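Tv2483 (Treponema vincentii, PDB 6DET) binds L-arginine with high selectivity as a treponemal lipoprotein, probably as the substrate-binding component of an ABC transporter for amino-acid uptake. Local coordinates at residues 105-108 with 109-112; 222-225 with 226-229. All coordinates share one frame; numbering follows the deposited sequence.

Contact 1. Residues 105-108 with 109-112. With ARG (arginine), chain B.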
loop_
_atom_site.group_PDB
_atom_site.type_symbol
_atom_site.label_atom_id
_atom_site.label_comp_id
_atom_site.label_asym_id
_atom_site.label_seq_id
_atom_site.Cartn_x
_atom_site.Cartn_y
_atom_site.Cartn_z
ATOM N N VAL A 105 5.863 3.319 -4.226
ATOM C CA VAL A 105 7.082 3.994 -4.643
ATOM C C VAL A 105 6.774 5.438 -5.027
ATOM O O VAL A 105 5.846 5.711 -5.795
ATOM C CB VAL A 105 7.738 3.254 -5.820
ATOM C CG1 VAL A 105 8.996 4.002 -6.243
ATOM C CG2 VAL A 105 8.056 1.826 -5.425
ATOM N N THR A 106 7.545 6.376 -4.474
ATOM C CA THR A 106 7.566 7.751 -4.939
ATOM C C THR A 106 9.014 8.185 -5.055
ATOM O O THR A 106 9.921 7.592 -4.449
ATOM C CB THR A 106 6.854 8.742 -4.012
ATOM O OG1 THR A 106 7.640 8.917 -2.824
ATOM C CG2 THR A 106 5.434 8.273 -3.643
ATOM N N GLU A 107 9.225 9.248 -5.833
ATOM C CA GLU A 107 10.583 9.755 -5.986
ATOM C C GLU A 107 11.134 10.255 -4.652
ATOM O O GLU A 107 12.282 9.961 -4.296
ATOM C CB GLU A 107 10.614 10.850 -7.051
ATOM C CG GLU A 107 10.422 10.311 -8.470
ATOM C CD GLU A 107 11.434 9.230 -8.842
ATOM O OE1 GLU A 107 12.644 9.521 -8.848
ATOM O OE2 GLU A 107 11.020 8.075 -9.089
ATOM N N GLU A 108 10.319 10.983 -3.885
ATOM C CA GLU A 108 10.725 11.429 -2.550
ATOM C C GLU A 108 11.138 10.251 -1.672
ATOM O O GLU A 108 12.168 10.297 -0.984
ATOM C CB GLU A 108 9.581 12.217 -1.899
ATOM C CG GLU A 108 9.615 12.345 -0.368
ATOM C CD GLU A 108 10.631 13.345 0.122
ATOM O OE1 GLU A 108 11.351 13.924 -0.711
ATOM O OE2 GLU A 108 10.701 13.561 1.349
ATOM N N ARG A 109 10.336 9.185 -1.667
ATOM C CA ARG A 109 10.618 8.053 -0.785
ATOM C C ARG A 109 11.906 7.314 -1.157
ATOM O O ARG A 109 12.509 6.663 -0.286
ATOM C CB ARG A 109 9.442 7.093 -0.800
ATOM C CG ARG A 109 8.274 7.620 -0.027
ATOM C CD ARG A 109 7.048 6.727 -0.168
ATOM N NE ARG A 109 5.964 7.175 0.729
ATOM C CZ ARG A 109 4.811 6.533 0.897
ATOM N NH1 ARG A 109 4.564 5.416 0.214
ATOM N NH2 ARG A 109 3.903 7.009 1.767
ATOM N N LYS A 110 12.363 7.429 -2.408
ATOM C CA LYS A 110 13.657 6.858 -2.780
ATOM C C LYS A 110 14.800 7.456 -1.976
ATOM O O LYS A 110 15.856 6.815 -1.846
ATOM C CB LYS A 110 13.941 7.057 -4.285
ATOM C CG LYS A 110 13.050 6.201 -5.170
ATOM C CD LYS A 110 13.300 6.419 -6.683
ATOM C CE LYS A 110 12.413 5.487 -7.516
ATOM N NZ LYS A 110 12.349 5.835 -8.981
ATOM N N GLN A 111 14.630 8.670 -1.461
ATOM C CA GLN A 111 15.633 9.315 -0.622
ATOM C C GLN A 111 15.508 8.939 0.848
ATOM O O GLN A 111 16.321 9.390 1.654
ATOM C CB GLN A 111 15.536 10.841 -0.731
ATOM C CG GLN A 111 15.437 11.389 -2.134
ATOM C CD GLN A 111 16.610 10.997 -2.997
ATOM O OE1 GLN A 111 17.730 10.844 -2.509
ATOM N NE2 GLN A 111 16.361 10.830 -4.291
ATOM N N HIS A 112 14.502 8.151 1.225
ATOM C CA HIS A 112 14.265 7.832 2.626
ATOM C C HIS A 112 14.255 6.349 2.908
ATOM O O HIS A 112 14.327 5.957 4.082
ATOM C CB HIS A 112 12.911 8.392 3.096
ATOM C CG HIS A 112 12.837 9.883 3.120
ATOM N ND1 HIS A 112 12.724 10.598 4.292
ATOM C CD2 HIS A 112 12.834 10.793 2.119
ATOM C CE1 HIS A 112 12.666 11.887 4.014
ATOM N NE2 HIS A 112 12.730 12.032 2.703
HETATM N N ARG B . -0.122 3.459 -0.882
HETATM C CA ARG B . -0.252 4.133 0.436
HETATM C C ARG B . 1.119 4.619 0.892
HETATM O O ARG B . 2.131 4.096 0.389
HETATM C CB ARG B . -0.835 3.185 1.483
HETATM C CG ARG B . -2.281 2.774 1.226
HETATM C CD ARG B . -2.823 1.762 2.233
HETATM N NE ARG B . -2.883 2.347 3.558
HETATM C CZ ARG B . -2.070 2.041 4.564
HETATM N NH1 ARG B . -2.221 2.700 5.716
HETATM N NH2 ARG B . -1.116 1.119 4.427
HETATM O OXT ARG B . 1.204 5.501 1.758
#
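Lys110 NZ reaches Glu107 OE2 at 2.6 Å, a salt bridge that meets the oxygen on its syn side, 16° out of the carboxylate plane. Glu107, bent at chi2, lies alongside the extended Lys110 and points the same way, and Val105 CG1 touches Lys110 CE. Both charged residues are exposed, as is Glu108, in the loop between strands 98-104 and 114-115. Within this loop Lys110 N bonds back to Thr106 O, and Gln111 N to Glu108 O.

Thr106 OG1 accepts the backbone N-H of Arg109 over 2.9 Å in a fairly straight bond (159°). It can do so because it lies between the backbone N and the carbonyl carbon of Thr106 (chi1 71°), while the CG2 branch rests against Arg109 CD. Held at its base, the Arg109 chain runs extended from CG to NE and presents the edge of its guanidinium to the carboxylate of the bound arginine. Arg109 NH1 donates to ligand O at 2.8 Å and Arg109 NH2 to ligand OXT at 3.1 Å, both bonds nearly linear, so the paired contact fixes the rotation of both flat groups. This is the bidentate arginine-carboxylate recognition of amino-acid-binding members of family 3 of the bacterial extracellular solute-binding proteins. Ser104 O takes a further bond from NH1, and Phe103 makes a cation-pi contact with the guanidinium. His112 NE2 makes a weak bond to OE2 of the poorly ordered Glu108, whereas ND1 on the same ring is hydrogen-bonded to Glu88.

Contact 2. Residues 222-225 with 226-229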
loop_
_atom_site.group_PDB
_atom_site.type_symbol
_atom_site.label_atom_id
_atom_site.label_comp_id
_atom_site.label_asym_id
_atom_site.label_seq_id
_atom_site.Cartn_x
_atom_site.Cartn_y
_atom_site.Cartn_z
ATOM N N ALA A 222 9.230 -1.629 1.775
ATOM C CA ALA A 222 10.220 -0.609 2.137
ATOM C C ALA A 222 11.113 -1.088 3.284
ATOM O O ALA A 222 10.613 -1.609 4.289
ATOM C CB ALA A 222 9.525 0.693 2.549
ATOM N N PHE A 223 12.419 -0.840 3.152
ATOM C CA PHE A 223 13.435 -1.274 4.103
ATOM C C PHE A 223 14.301 -0.088 4.485
ATOM O O PHE A 223 14.288 0.954 3.823
ATOM C CB PHE A 223 14.319 -2.381 3.505
ATOM C CG PHE A 223 13.593 -3.661 3.284
ATOM C CD1 PHE A 223 12.741 -3.792 2.197
ATOM C CD2 PHE A 223 13.741 -4.724 4.151
ATOM C CE1 PHE A 223 12.060 -4.948 1.982
ATOM C CE2 PHE A 223 13.036 -5.895 3.937
ATOM C CZ PHE A 223 12.173 -5.979 2.839
ATOM N N ARG A 224 15.109 -0.265 5.536
ATOM C CA ARG A 224 16.052 0.776 5.898
ATOM C C ARG A 224 17.048 0.968 4.766
ATOM O O ARG A 224 17.410 0.020 4.074
ATOM C CB ARG A 224 16.820 0.398 7.172
ATOM C CG ARG A 224 16.015 0.556 8.463
ATOM C CD ARG A 224 16.791 0.023 9.701
ATOM N NE ARG A 224 16.815 -1.430 9.680
ATOM C CZ ARG A 224 15.912 -2.217 10.250
ATOM N NH1 ARG A 224 14.895 -1.701 10.931
ATOM N NH2 ARG A 224 16.029 -3.536 10.132
ATOM N N GLN A 225 17.510 2.211 4.608
ATOM C CA GLN A 225 18.346 2.571 3.464
ATOM C C GLN A 225 19.594 1.703 3.369
ATOM O O GLN A 225 19.975 1.257 2.278
ATOM C CB GLN A 225 18.744 4.046 3.558
ATOM C CG GLN A 225 17.583 4.981 3.353
ATOM C CD GLN A 225 17.896 6.394 3.759
ATOM O OE1 GLN A 225 18.020 6.707 4.950
ATOM N NE2 GLN A 225 18.042 7.262 2.773
ATOM N N ALA A 226 20.248 1.455 4.494
ATOM C CA ALA A 226 21.520 0.752 4.485
ATOM C C ALA A 226 21.385 -0.754 4.287
ATOM O O ALA A 226 22.403 -1.432 4.156
ATOM C CB ALA A 226 22.241 1.019 5.808
ATOM N N ASP A 227 20.178 -1.311 4.327
ATOM C CA ASP A 227 20.011 -2.758 4.534
ATOM C C ASP A 227 19.975 -3.512 3.196
ATOM O O ASP A 227 19.028 -4.225 2.845
ATOM C CB ASP A 227 18.757 -3.022 5.369
ATOM C CG ASP A 227 18.934 -2.665 6.844
ATOM O OD1 ASP A 227 19.964 -2.034 7.201
ATOM O OD2 ASP A 227 18.029 -3.004 7.658
ATOM N N ALA A 228 21.077 -3.392 2.466
ATOM C CA ALA A 228 21.170 -3.983 1.131
ATOM C C ALA A 228 21.170 -5.519 1.164
ATOM O O ALA A 228 20.502 -6.160 0.341
ATOM C CB ALA A 228 22.407 -3.451 0.433
ATOM N N SER A 229 21.892 -6.146 2.099
ATOM C CA SER A 229 21.942 -7.609 2.111
ATOM C C SER A 229 20.592 -8.214 2.497
ATOM O O SER A 229 20.194 -9.263 1.967
ATOM C CB SER A 229 23.042 -8.092 3.071
ATOM O OG SER A 229 22.758 -7.607 4.390
HETATM O O HOH W 1 15.353 -2.861 6.743
#
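A bend at chi3 (-73°) turns the guanidinium of Arg224 back toward Asp227, whose own CG lies beside its backbone N, anti to the carbonyl carbon (chi1 -74°), and so carries the carboxylate across the turn to meet it. The two side chains cross at a slant, with their flat ends 66° apart, and a single carboxylate oxygen does the work. Arg224 NE donates to Asp227 OD2 at 2.8 Å, reaching it on the syn side but well out of the carboxylate plane, while Arg224 NH2 adds a weak bond to this oxygen at 3.2 Å. Nearer the backbone, Arg224 CB packs 3.6 Å from Asp227 OD2.

A water is the third donor to OD2. It accepts from Arg224 N at 2.9 Å and donates to Asp227 OD2 at 2.8 Å, linking backbone to carboxylate, and it also sits over one face of the guanidinium toward its rim. The same residues, Arg224 to Asp227, form a type I beta turn, closed by a nearly straight bond from Asp227 N to Arg224 O of 3.1 Å. Asp227 is also the centre of an inverse gamma turn, in which Ala228 N bonds weakly to Ala226 O. Although Asp227 occupies the N-cap position, its carboxylate makes no capping bond and serves the arginine instead.

The turn joins strand 215-223 to helix 228-243. Arg224 NH2 forms a second salt bridge with Asp97, and NH1 bonds to the carbonyls of Leu91 and Ile96, tying the turn to the end of helix 87-92 and the approach to strand 98-104; Phe223 packs on Leu230 and Val231 of helix 228-243.

In the fold
Contacts 1 and 2 lie on the same side of the chain's centre, their own centres about 13 Å apart, and they touch directly: Gln225 NE2 of contact 2 lies 3.0 Å from Gln111 O of contact 1. Strands 98-104 and 215-223, antiparallel neighbours in the mixed sheet, lead into them, and backbone hydrogen bonds join Val105 with Tyr218 and Ala222 with Ile99. The roles differ. Contact 1 contributes Arg109 to the arginine pocket, where Ser43, Ser101, Gly102, Ser104, Glu148 and Asp193 also bind the ligand; contact 2 is a salt-bridged turn at the surface and contributes no ligand-binding residue.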